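Local coordinates for De Novo Protein OR329 (Artificial gene, PDB 4HXT) that serves as a computationally designed armadillo-type helical scaffold, probably a building block for self-assembling cyclic homo-oligomers, at residues D3-L11 / A22-A30; Q61-A72 / E101-N112. One frame throughout, in Å; residues are numbered along the deposited sequence.

In the fold
Both interactions join helices of one armadillo-like stack, and both are partly buried. Interaction 1 lies at the N-terminal end, its centre about 23 Å from the centre of the chain, and interaction 2 lies nearer the middle, its centre about 9 Å from that point. In interaction 1 the helices run roughly antiparallel and meet through leucine, isoleucine, valine and alanine, without a hydrogen bond between them. Interaction 2 sets two nearly parallel helices closer together over alanines, with arginine and asparagine side chains making hydrogen bonds across. The contacts share no helix but touch directly: helix 16-30 lies against helix 58-71, where N70 ND2 probably donates to A27 O at 2.8 Å, and A30 packs on N70.

Interaction 1: residues D3-L11 / A22-A30; sequences DVEKLVKLL and AARDLAEIA
The carbonyl oxygen L7 O is met by the methyl group A22 CB at 3.6 Å, while L11 N, four residues on, gives it a weak hydrogen bond of 3.2 Å. No hydrogen bond crosses between the helices; the side chains that meet are almost all apolar. L7 and L26 pass alongside in opposing senses, L7 CB lying 3.9 Å from L26 CD2. Farther along, L7 and I29 come tip to tip, L7 CD2 pressing tightly on I29 CD1 at 3.4 Å; both L7 torsions lie off the staggered positions (chi1 -101°, chi2 34°), which may reflect strain. L11 puts one methyl, CD1, end-on to L26 CD1 at 3.4 Å and the other, CD2, over the backbone at A23 N, beside A22 CB. With V48, L49 and L52 of helix 45-52 also packed on L11, an alanine here would probably open a gap between the helices, deprive L26 CD1 of its tight methyl contact and leave A22 and A23 less covered. I40 of helix 34-42 packs on V4, L26 and I29. The axes approach to 8.9 Å at 142°, a roughly antiparallel helix pair of the kind stacked in armadillo-like alpha-solenoids, here at the N-terminal end.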
loop_
_atom_site.group_PDB
_atom_site.type_symbol
_atom_site.label_atom_id
_atom_site.label_comp_id
_atom_site.label_asym_id
_atom_site.label_seq_id
_atom_site.Cartn_x
_atom_site.Cartn_y
_atom_site.Cartn_z
ATOM N N ASP A 3 -10.306 -19.849 -29.507
ATOM C CA ASP A 3 -8.885 -19.942 -29.829
ATOM C C ASP A 3 -7.948 -19.996 -28.620
ATOM O O ASP A 3 -6.993 -20.776 -28.605
ATOM C CB ASP A 3 -8.493 -18.784 -30.750
ATOM C CG ASP A 3 -8.971 -18.990 -32.183
ATOM O OD1 ASP A 3 -10.033 -19.624 -32.377
ATOM O OD2 ASP A 3 -8.290 -18.511 -33.115
ATOM N N VAL A 4 -8.213 -19.178 -27.609
ATOM C CA VAL A 4 -7.370 -19.166 -26.422
ATOM C C VAL A 4 -7.509 -20.476 -25.663
ATOM O O VAL A 4 -6.523 -21.034 -25.180
ATOM C CB VAL A 4 -7.733 -17.993 -25.485
ATOM C CG1 VAL A 4 -6.968 -18.107 -24.179
ATOM C CG2 VAL A 4 -7.399 -16.678 -26.157
ATOM N N GLU A 5 -8.737 -20.976 -25.564
ATOM C CA GLU A 5 -8.980 -22.221 -24.858
ATOM C C GLU A 5 -8.260 -23.383 -25.534
ATOM O O GLU A 5 -7.837 -24.326 -24.868
ATOM C CB GLU A 5 -10.483 -22.486 -24.767
ATOM C CG GLU A 5 -11.207 -21.442 -23.922
ATOM C CD GLU A 5 -12.692 -21.692 -23.811
ATOM O OE1 GLU A 5 -13.382 -21.648 -24.851
ATOM O OE2 GLU A 5 -13.167 -21.932 -22.680
ATOM N N LYS A 6 -8.116 -23.311 -26.853
ATOM C CA LYS A 6 -7.419 -24.354 -27.594
ATOM C C LYS A 6 -5.927 -24.320 -27.264
ATOM O O LYS A 6 -5.309 -25.362 -27.046
ATOM C CB LYS A 6 -7.648 -24.180 -29.096
ATOM C CG LYS A 6 -9.060 -24.545 -29.532
ATOM C CD LYS A 6 -9.238 -24.418 -31.038
ATOM C CE LYS A 6 -10.605 -24.947 -31.461
ATOM N NZ LYS A 6 -10.873 -24.790 -32.921
ATOM N N LEU A 7 -5.353 -23.125 -27.219
ATOM C CA LEU A 7 -3.942 -22.970 -26.876
ATOM C C LEU A 7 -3.672 -23.535 -25.487
ATOM O O LEU A 7 -2.701 -24.257 -25.278
ATOM C CB LEU A 7 -3.564 -21.489 -26.896
ATOM C CG LEU A 7 -2.821 -20.923 -28.108
ATOM C CD1 LEU A 7 -3.267 -21.609 -29.379
ATOM C CD2 LEU A 7 -3.061 -19.423 -28.185
ATOM N N VAL A 8 -4.539 -23.188 -24.540
ATOM C CA VAL A 8 -4.406 -23.644 -23.163
ATOM C C VAL A 8 -4.471 -25.164 -23.084
ATOM O O VAL A 8 -3.880 -25.774 -22.188
ATOM C CB VAL A 8 -5.516 -23.039 -22.269
ATOM C CG1 VAL A 8 -5.497 -23.694 -20.895
ATOM C CG2 VAL A 8 -5.314 -21.526 -22.143
ATOM N N LYS A 9 -5.188 -25.776 -24.019
ATOM C CA LYS A 9 -5.299 -27.228 -24.030
ATOM C C LYS A 9 -3.982 -27.836 -24.513
ATOM O O LYS A 9 -3.539 -28.867 -24.008
ATOM C CB LYS A 9 -6.441 -27.680 -24.945
ATOM C CG LYS A 9 -6.814 -29.142 -24.754
ATOM C CD LYS A 9 -7.830 -29.617 -25.778
ATOM C CE LYS A 9 -8.354 -30.999 -25.415
ATOM N NZ LYS A 9 -7.245 -31.945 -25.106
ATOM N N LEU A 10 -3.355 -27.178 -25.485
ATOM C CA LEU A 10 -2.092 -27.645 -26.045
ATOM C C LEU A 10 -0.948 -27.569 -25.032
ATOM O O LEU A 10 0.091 -28.214 -25.197
ATOM C CB LEU A 10 -1.743 -26.821 -27.291
ATOM C CG LEU A 10 -2.724 -26.972 -28.460
ATOM C CD1 LEU A 10 -2.393 -25.979 -29.568
ATOM C CD2 LEU A 10 -2.661 -28.404 -28.980
ATOM N N LEU A 11 -1.134 -26.775 -23.985
ATOM C CA LEU A 11 -0.119 -26.637 -22.955
ATOM C C LEU A 11 0.084 -27.974 -22.263
ATOM O O LEU A 11 1.143 -28.254 -21.709
ATOM C CB LEU A 11 -0.548 -25.601 -21.916
ATOM C CG LEU A 11 -0.578 -24.150 -22.388
ATOM C CD1 LEU A 11 -1.205 -23.273 -21.306
ATOM C CD2 LEU A 11 0.844 -23.691 -22.716
ATOM N N ALA A 22 2.732 -23.463 -27.571
ATOM C CA ALA A 22 1.460 -22.984 -27.031
ATOM C C ALA A 22 1.723 -21.874 -26.011
ATOM O O ALA A 22 1.056 -20.836 -26.021
ATOM C CB ALA A 22 0.686 -24.137 -26.373
ATOM N N ALA A 23 2.695 -22.099 -25.132
ATOM C CA ALA A 23 3.048 -21.122 -24.113
ATOM C C ALA A 23 3.575 -19.863 -24.789
ATOM O O ALA A 23 3.264 -18.749 -24.372
ATOM C CB ALA A 23 4.108 -21.696 -23.182
ATOM N N ARG A 24 4.370 -20.046 -25.837
ATOM C CA ARG A 24 4.940 -18.916 -26.558
ATOM C C ARG A 24 3.824 -18.101 -27.208
ATOM O O ARG A 24 3.822 -16.872 -27.138
ATOM C CB ARG A 24 5.940 -19.418 -27.604
ATOM C CG ARG A 24 6.917 -18.366 -28.084
ATOM C CD ARG A 24 8.258 -18.977 -28.473
ATOM N NE ARG A 24 8.155 -19.998 -29.515
ATOM C CZ ARG A 24 8.289 -21.305 -29.304
ATOM N NH1 ARG A 24 8.529 -21.764 -28.083
ATOM N NH2 ARG A 24 8.207 -22.155 -30.319
ATOM N N ASP A 25 2.860 -18.783 -27.822
ATOM C CA ASP A 25 1.749 -18.080 -28.452
ATOM C C ASP A 25 0.914 -17.362 -27.396
ATOM O O ASP A 25 0.417 -16.264 -27.632
ATOM C CB ASP A 25 0.865 -19.042 -29.253
ATOM C CG ASP A 25 1.575 -19.613 -30.465
ATOM O OD1 ASP A 25 2.341 -18.871 -31.109
ATOM O OD2 ASP A 25 1.359 -20.801 -30.781
ATOM N N LEU A 26 0.764 -17.977 -26.227
ATOM C CA LEU A 26 -0.002 -17.351 -25.156
ATOM C C LEU A 26 0.752 -16.128 -24.636
ATOM O O LEU A 26 0.145 -15.116 -24.287
ATOM C CB LEU A 26 -0.255 -18.353 -24.024
ATOM C CG LEU A 26 -1.375 -19.363 -24.303
ATOM C CD1 LEU A 26 -1.366 -20.469 -23.261
ATOM C CD2 LEU A 26 -2.715 -18.638 -24.300
ATOM N N ALA A 27 2.077 -16.221 -24.592
ATOM C CA ALA A 27 2.897 -15.105 -24.129
ATOM C C ALA A 27 2.696 -13.918 -25.077
ATOM O O ALA A 27 2.525 -12.777 -24.636
ATOM C CB ALA A 27 4.368 -15.514 -24.091
ATOM N N GLU A 28 2.709 -14.198 -26.378
ATOM C CA GLU A 28 2.507 -13.159 -27.385
ATOM C C GLU A 28 1.123 -12.542 -27.232
ATOM O O GLU A 28 0.972 -11.324 -27.276
ATOM C CB GLU A 28 2.676 -13.740 -28.792
ATOM C CG GLU A 28 4.096 -13.635 -29.328
ATOM C CD GLU A 28 4.471 -14.776 -30.259
ATOM O OE1 GLU A 28 3.706 -15.059 -31.206
ATOM O OE2 GLU A 28 5.539 -15.387 -30.042
ATOM N N ILE A 29 0.114 -13.387 -27.045
ATOM C CA ILE A 29 -1.249 -12.905 -26.870
ATOM C C ILE A 29 -1.343 -12.041 -25.614
ATOM O O ILE A 29 -2.063 -11.039 -25.588
ATOM C CB ILE A 29 -2.250 -14.077 -26.743
ATOM C CG1 ILE A 29 -2.326 -14.843 -28.069
ATOM C CG2 ILE A 29 -3.625 -13.546 -26.353
ATOM C CD1 ILE A 29 -3.315 -15.995 -28.065
ATOM N N ALA A 30 -0.603 -12.430 -24.579
ATOM C CA ALA A 30 -0.604 -11.697 -23.319
ATOM C C ALA A 30 0.065 -10.332 -23.446
ATOM O O ALA A 30 -0.251 -9.416 -22.691
ATOM C CB ALA A 30 0.086 -12.517 -22.234
#

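Interaction 2: residues Q61-A72 / E101-N112; sequences QKEAARALANIA and EVQKEAARALAN
The guanidinium of R108 has A69 CB centred over one face, 3.5 Å from R108 CZ, and N70 OD1 at its edge, close to the plane. Such packing joins matching helices of successive armadillo repeats: the axes run nearly parallel, 18° apart, and approach to 8.0 Å. R108 NH1 and NH2 both donate end-on to N70 OD1, at 3.0 and 2.9 Å, although the amide and guanidinium planes are turned 60° from each other; N70 ND2 donates to A27 O of helix 16-30. Within its own helix R108 bends at chi3 (73°), bringing NE and NH2 side-on to E105 OE1; the NH2 bond is 3.0 Å long. This salt bridge and the N70 bonds together fix the rotation of the guanidinium, and the carboxylate would be expected to favour its positive charge. E105 also lies alongside R66, and its CB meets A65 CB at 3.6 Å. A69 is a knob in the hole formed by E105, R108, A109 and N112, with A69 CB 3.6 Å from A109 CB. The K62 chain crosses that of E101, with K62 CD against E101 CG. Buried N112 has its OD1 bonded by R150 of helix 142-155, while its ND2 donates to A69 O at 2.7 Å, coming from above the carbonyl plane.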
loop_
_atom_site.group_PDB
_atom_site.type_symbol
_atom_site.label_atom_id
_atom_site.label_comp_id
_atom_site.label_asym_id
_atom_site.label_seq_id
_atom_site.Cartn_x
_atom_site.Cartn_y
_atom_site.Cartn_z
ATOM N N GLN A 61 9.696 -24.442 -19.009
ATOM C CA GLN A 61 9.651 -23.558 -17.851
ATOM C C GLN A 61 9.822 -22.107 -18.272
ATOM O O GLN A 61 9.055 -21.237 -17.867
ATOM C CB GLN A 61 10.770 -23.895 -16.874
ATOM C CG GLN A 61 10.654 -25.237 -16.191
ATOM C CD GLN A 61 11.769 -25.438 -15.190
ATOM O OE1 GLN A 61 12.946 -25.371 -15.542
ATOM N NE2 GLN A 61 11.408 -25.671 -13.935
ATOM N N LYS A 62 10.849 -21.854 -19.078
ATOM C CA LYS A 62 11.140 -20.507 -19.545
ATOM C C LYS A 62 9.969 -19.879 -20.299
ATOM O O LYS A 62 9.635 -18.717 -20.062
ATOM C CB LYS A 62 12.409 -20.525 -20.415
ATOM C CG LYS A 62 12.243 -20.002 -21.827
ATOM C CD LYS A 62 13.523 -20.200 -22.629
ATOM C CE LYS A 62 13.337 -19.802 -24.083
ATOM N NZ LYS A 62 14.583 -19.988 -24.878
ATOM N N GLU A 63 9.342 -20.643 -21.191
ATOM C CA GLU A 63 8.217 -20.126 -21.971
ATOM C C GLU A 63 6.973 -19.930 -21.120
ATOM O O GLU A 63 6.211 -18.993 -21.342
ATOM C CB GLU A 63 7.891 -21.056 -23.148
ATOM C CG GLU A 63 8.935 -21.063 -24.254
ATOM C CD GLU A 63 9.285 -19.663 -24.733
ATOM O OE1 GLU A 63 8.359 -18.850 -24.934
ATOM O OE2 GLU A 63 10.486 -19.377 -24.915
ATOM N N ALA A 64 6.758 -20.816 -20.152
ATOM C CA ALA A 64 5.601 -20.682 -19.277
ATOM C C ALA A 64 5.806 -19.453 -18.385
ATOM O O ALA A 64 4.880 -18.671 -18.177
ATOM C CB ALA A 64 5.426 -21.937 -18.425
ATOM N N ALA A 65 7.021 -19.284 -17.868
ATOM C CA ALA A 65 7.328 -18.139 -17.013
ATOM C C ALA A 65 7.163 -16.838 -17.803
ATOM O O ALA A 65 6.655 -15.835 -17.290
ATOM C CB ALA A 65 8.749 -18.251 -16.471
ATOM N N ARG A 66 7.591 -16.864 -19.059
ATOM C CA ARG A 66 7.490 -15.699 -19.929
ATOM C C ARG A 66 6.024 -15.318 -20.153
ATOM O O ARG A 66 5.673 -14.138 -20.168
ATOM C CB ARG A 66 8.180 -16.003 -21.265
ATOM C CG ARG A 66 8.107 -14.901 -22.306
ATOM C CD ARG A 66 9.135 -15.158 -23.405
ATOM N NE ARG A 66 8.966 -14.279 -24.558
ATOM C CZ ARG A 66 8.028 -14.439 -25.485
ATOM N NH1 ARG A 66 7.172 -15.449 -25.398
ATOM N NH2 ARG A 66 7.943 -13.590 -26.500
ATOM N N ALA A 67 5.168 -16.319 -20.323
ATOM C CA ALA A 67 3.749 -16.071 -20.532
ATOM C C ALA A 67 3.129 -15.476 -19.270
ATOM O O ALA A 67 2.317 -14.561 -19.347
ATOM C CB ALA A 67 3.041 -17.364 -20.900
ATOM N N LEU A 68 3.519 -16.000 -18.111
ATOM C CA LEU A 68 2.992 -15.514 -16.840
ATOM C C LEU A 68 3.476 -14.099 -16.538
ATOM O O LEU A 68 2.739 -13.290 -15.971
ATOM C CB LEU A 68 3.385 -16.473 -15.709
ATOM C CG LEU A 68 2.594 -17.787 -15.684
ATOM C CD1 LEU A 68 3.244 -18.790 -14.732
ATOM C CD2 LEU A 68 1.150 -17.493 -15.261
ATOM N N ALA A 69 4.715 -13.801 -16.921
ATOM C CA ALA A 69 5.277 -12.475 -16.704
ATOM C C ALA A 69 4.497 -11.460 -17.533
ATOM O O ALA A 69 4.249 -10.341 -17.083
ATOM C CB ALA A 69 6.751 -12.452 -17.096
ATOM N N ASN A 70 4.114 -11.854 -18.746
ATOM C CA ASN A 70 3.353 -10.969 -19.620
ATOM C C ASN A 70 1.953 -10.789 -19.053
ATOM O O ASN A 70 1.382 -9.700 -19.112
ATOM C CB ASN A 70 3.284 -11.545 -21.033
ATOM C CG ASN A 70 4.585 -11.377 -21.787
ATOM O OD1 ASN A 70 5.602 -10.992 -21.210
ATOM N ND2 ASN A 70 4.564 -11.669 -23.082
ATOM N N ILE A 71 1.407 -11.869 -18.506
ATOM C CA ILE A 71 0.083 -11.842 -17.899
ATOM C C ILE A 71 0.112 -10.932 -16.671
ATOM O O ILE A 71 -0.792 -10.118 -16.460
ATOM C CB ILE A 71 -0.346 -13.274 -17.467
ATOM C CG1 ILE A 71 -0.671 -14.113 -18.708
ATOM C CG2 ILE A 71 -1.530 -13.215 -16.513
ATOM C CD1 ILE A 71 -0.920 -15.587 -18.418
ATOM N N ALA A 72 1.169 -11.071 -15.872
ATOM C CA ALA A 72 1.325 -10.288 -14.651
ATOM C C ALA A 72 1.481 -8.790 -14.902
ATOM O O ALA A 72 1.387 -7.992 -13.974
ATOM C CB ALA A 72 2.512 -10.811 -13.846
ATOM N N GLU A 101 17.790 -18.049 -18.560
ATOM C CA GLU A 101 16.562 -17.542 -19.160
ATOM C C GLU A 101 15.385 -17.799 -18.216
ATOM O O GLU A 101 14.474 -16.983 -18.109
ATOM C CB GLU A 101 16.323 -18.223 -20.511
ATOM C CG GLU A 101 15.468 -17.418 -21.474
ATOM C CD GLU A 101 16.018 -16.019 -21.713
ATOM O OE1 GLU A 101 17.242 -15.881 -21.922
ATOM O OE2 GLU A 101 15.222 -15.058 -21.701
ATOM N N VAL A 102 15.410 -18.936 -17.530
ATOM C CA VAL A 102 14.355 -19.271 -16.581
ATOM C C VAL A 102 14.434 -18.267 -15.434
ATOM O O VAL A 102 13.419 -17.755 -14.974
ATOM C CB VAL A 102 14.537 -20.705 -16.016
ATOM C CG1 VAL A 102 13.560 -20.955 -14.877
ATOM C CG2 VAL A 102 14.320 -21.729 -17.123
ATOM N N GLN A 103 15.654 -17.990 -14.983
ATOM C CA GLN A 103 15.872 -17.044 -13.897
ATOM C C GLN A 103 15.339 -15.676 -14.267
ATOM O O GLN A 103 14.650 -15.031 -13.481
ATOM C CB GLN A 103 17.360 -16.899 -13.600
ATOM C CG GLN A 103 17.978 -18.047 -12.864
ATOM C CD GLN A 103 19.382 -17.715 -12.428
ATOM O OE1 GLN A 103 20.283 -17.591 -13.251
ATOM N NE2 GLN A 103 19.573 -17.546 -11.124
ATOM N N LYS A 104 15.693 -15.239 -15.469
ATOM C CA LYS A 104 15.290 -13.938 -15.978
ATOM C C LYS A 104 13.775 -13.806 -16.095
ATOM O O LYS A 104 13.201 -12.813 -15.656
ATOM C CB LYS A 104 15.936 -13.702 -17.343
ATOM C CG LYS A 104 15.554 -12.395 -18.002
ATOM C CD LYS A 104 15.860 -12.420 -19.498
ATOM C CE LYS A 104 17.313 -12.792 -19.778
ATOM N NZ LYS A 104 17.594 -12.881 -21.240
ATOM N N GLU A 105 13.132 -14.801 -16.695
ATOM C CA GLU A 105 11.680 -14.764 -16.849
ATOM C C GLU A 105 10.991 -14.832 -15.489
ATOM O O GLU A 105 10.001 -14.140 -15.252
ATOM C CB GLU A 105 11.197 -15.924 -17.721
ATOM C CG GLU A 105 11.602 -15.827 -19.187
ATOM C CD GLU A 105 11.263 -14.482 -19.814
ATOM O OE1 GLU A 105 10.252 -13.866 -19.416
ATOM O OE2 GLU A 105 12.003 -14.048 -20.720
ATOM N N ALA A 106 11.517 -15.666 -14.597
ATOM C CA ALA A 106 10.936 -15.806 -13.268
ATOM C C ALA A 106 11.035 -14.482 -12.524
ATOM O O ALA A 106 10.083 -14.061 -11.866
ATOM C CB ALA A 106 11.656 -16.906 -12.489
ATOM N N ALA A 107 12.190 -13.825 -12.633
ATOM C CA ALA A 107 12.392 -12.546 -11.962
ATOM C C ALA A 107 11.514 -11.461 -12.582
ATOM O O ALA A 107 10.955 -10.622 -11.872
ATOM C CB ALA A 107 13.869 -12.134 -12.025
ATOM N N ARG A 108 11.396 -11.475 -13.906
ATOM C CA ARG A 108 10.570 -10.490 -14.589
ATOM C C ARG A 108 9.106 -10.664 -14.181
ATOM O O ARG A 108 8.387 -9.682 -13.998
ATOM C CB ARG A 108 10.705 -10.628 -16.108
ATOM C CG ARG A 108 9.914 -9.581 -16.884
ATOM C CD ARG A 108 10.293 -9.557 -18.356
ATOM N NE ARG A 108 9.786 -10.703 -19.103
ATOM C CZ ARG A 108 8.557 -10.792 -19.608
ATOM N NH1 ARG A 108 7.692 -9.798 -19.453
ATOM N NH2 ARG A 108 8.197 -11.879 -20.276
ATOM N N ALA A 109 8.665 -11.911 -14.031
ATOM C CA ALA A 109 7.282 -12.165 -13.631
ATOM C C ALA A 109 7.044 -11.641 -12.217
ATOM O O ALA A 109 6.024 -11.012 -11.938
ATOM C CB ALA A 109 6.978 -13.658 -13.690
ATOM N N LEU A 110 7.992 -11.911 -11.324
ATOM C CA LEU A 110 7.874 -11.462 -9.947
ATOM C C LEU A 110 7.909 -9.938 -9.890
ATOM O O LEU A 110 7.183 -9.321 -9.109
ATOM C CB LEU A 110 8.992 -12.077 -9.100
ATOM C CG LEU A 110 8.766 -13.560 -8.793
ATOM C CD1 LEU A 110 9.975 -14.148 -8.083
ATOM C CD2 LEU A 110 7.523 -13.704 -7.927
ATOM N N ALA A 111 8.742 -9.331 -10.732
ATOM C CA ALA A 111 8.828 -7.874 -10.775
ATOM C C ALA A 111 7.468 -7.297 -11.183
ATOM O O ALA A 111 6.998 -6.325 -10.590
ATOM C CB ALA A 111 9.911 -7.431 -11.766
ATOM N N ASN A 112 6.835 -7.897 -12.188
ATOM C CA ASN A 112 5.532 -7.422 -12.647
ATOM C C ASN A 112 4.459 -7.667 -11.601
ATOM O O ASN A 112 3.585 -6.829 -11.388
ATOM C CB ASN A 112 5.144 -8.087 -13.973
ATOM C CG ASN A 112 6.035 -7.649 -15.115
ATOM O OD1 ASN A 112 6.844 -6.733 -14.962
ATOM N ND2 ASN A 112 5.892 -8.295 -16.264
#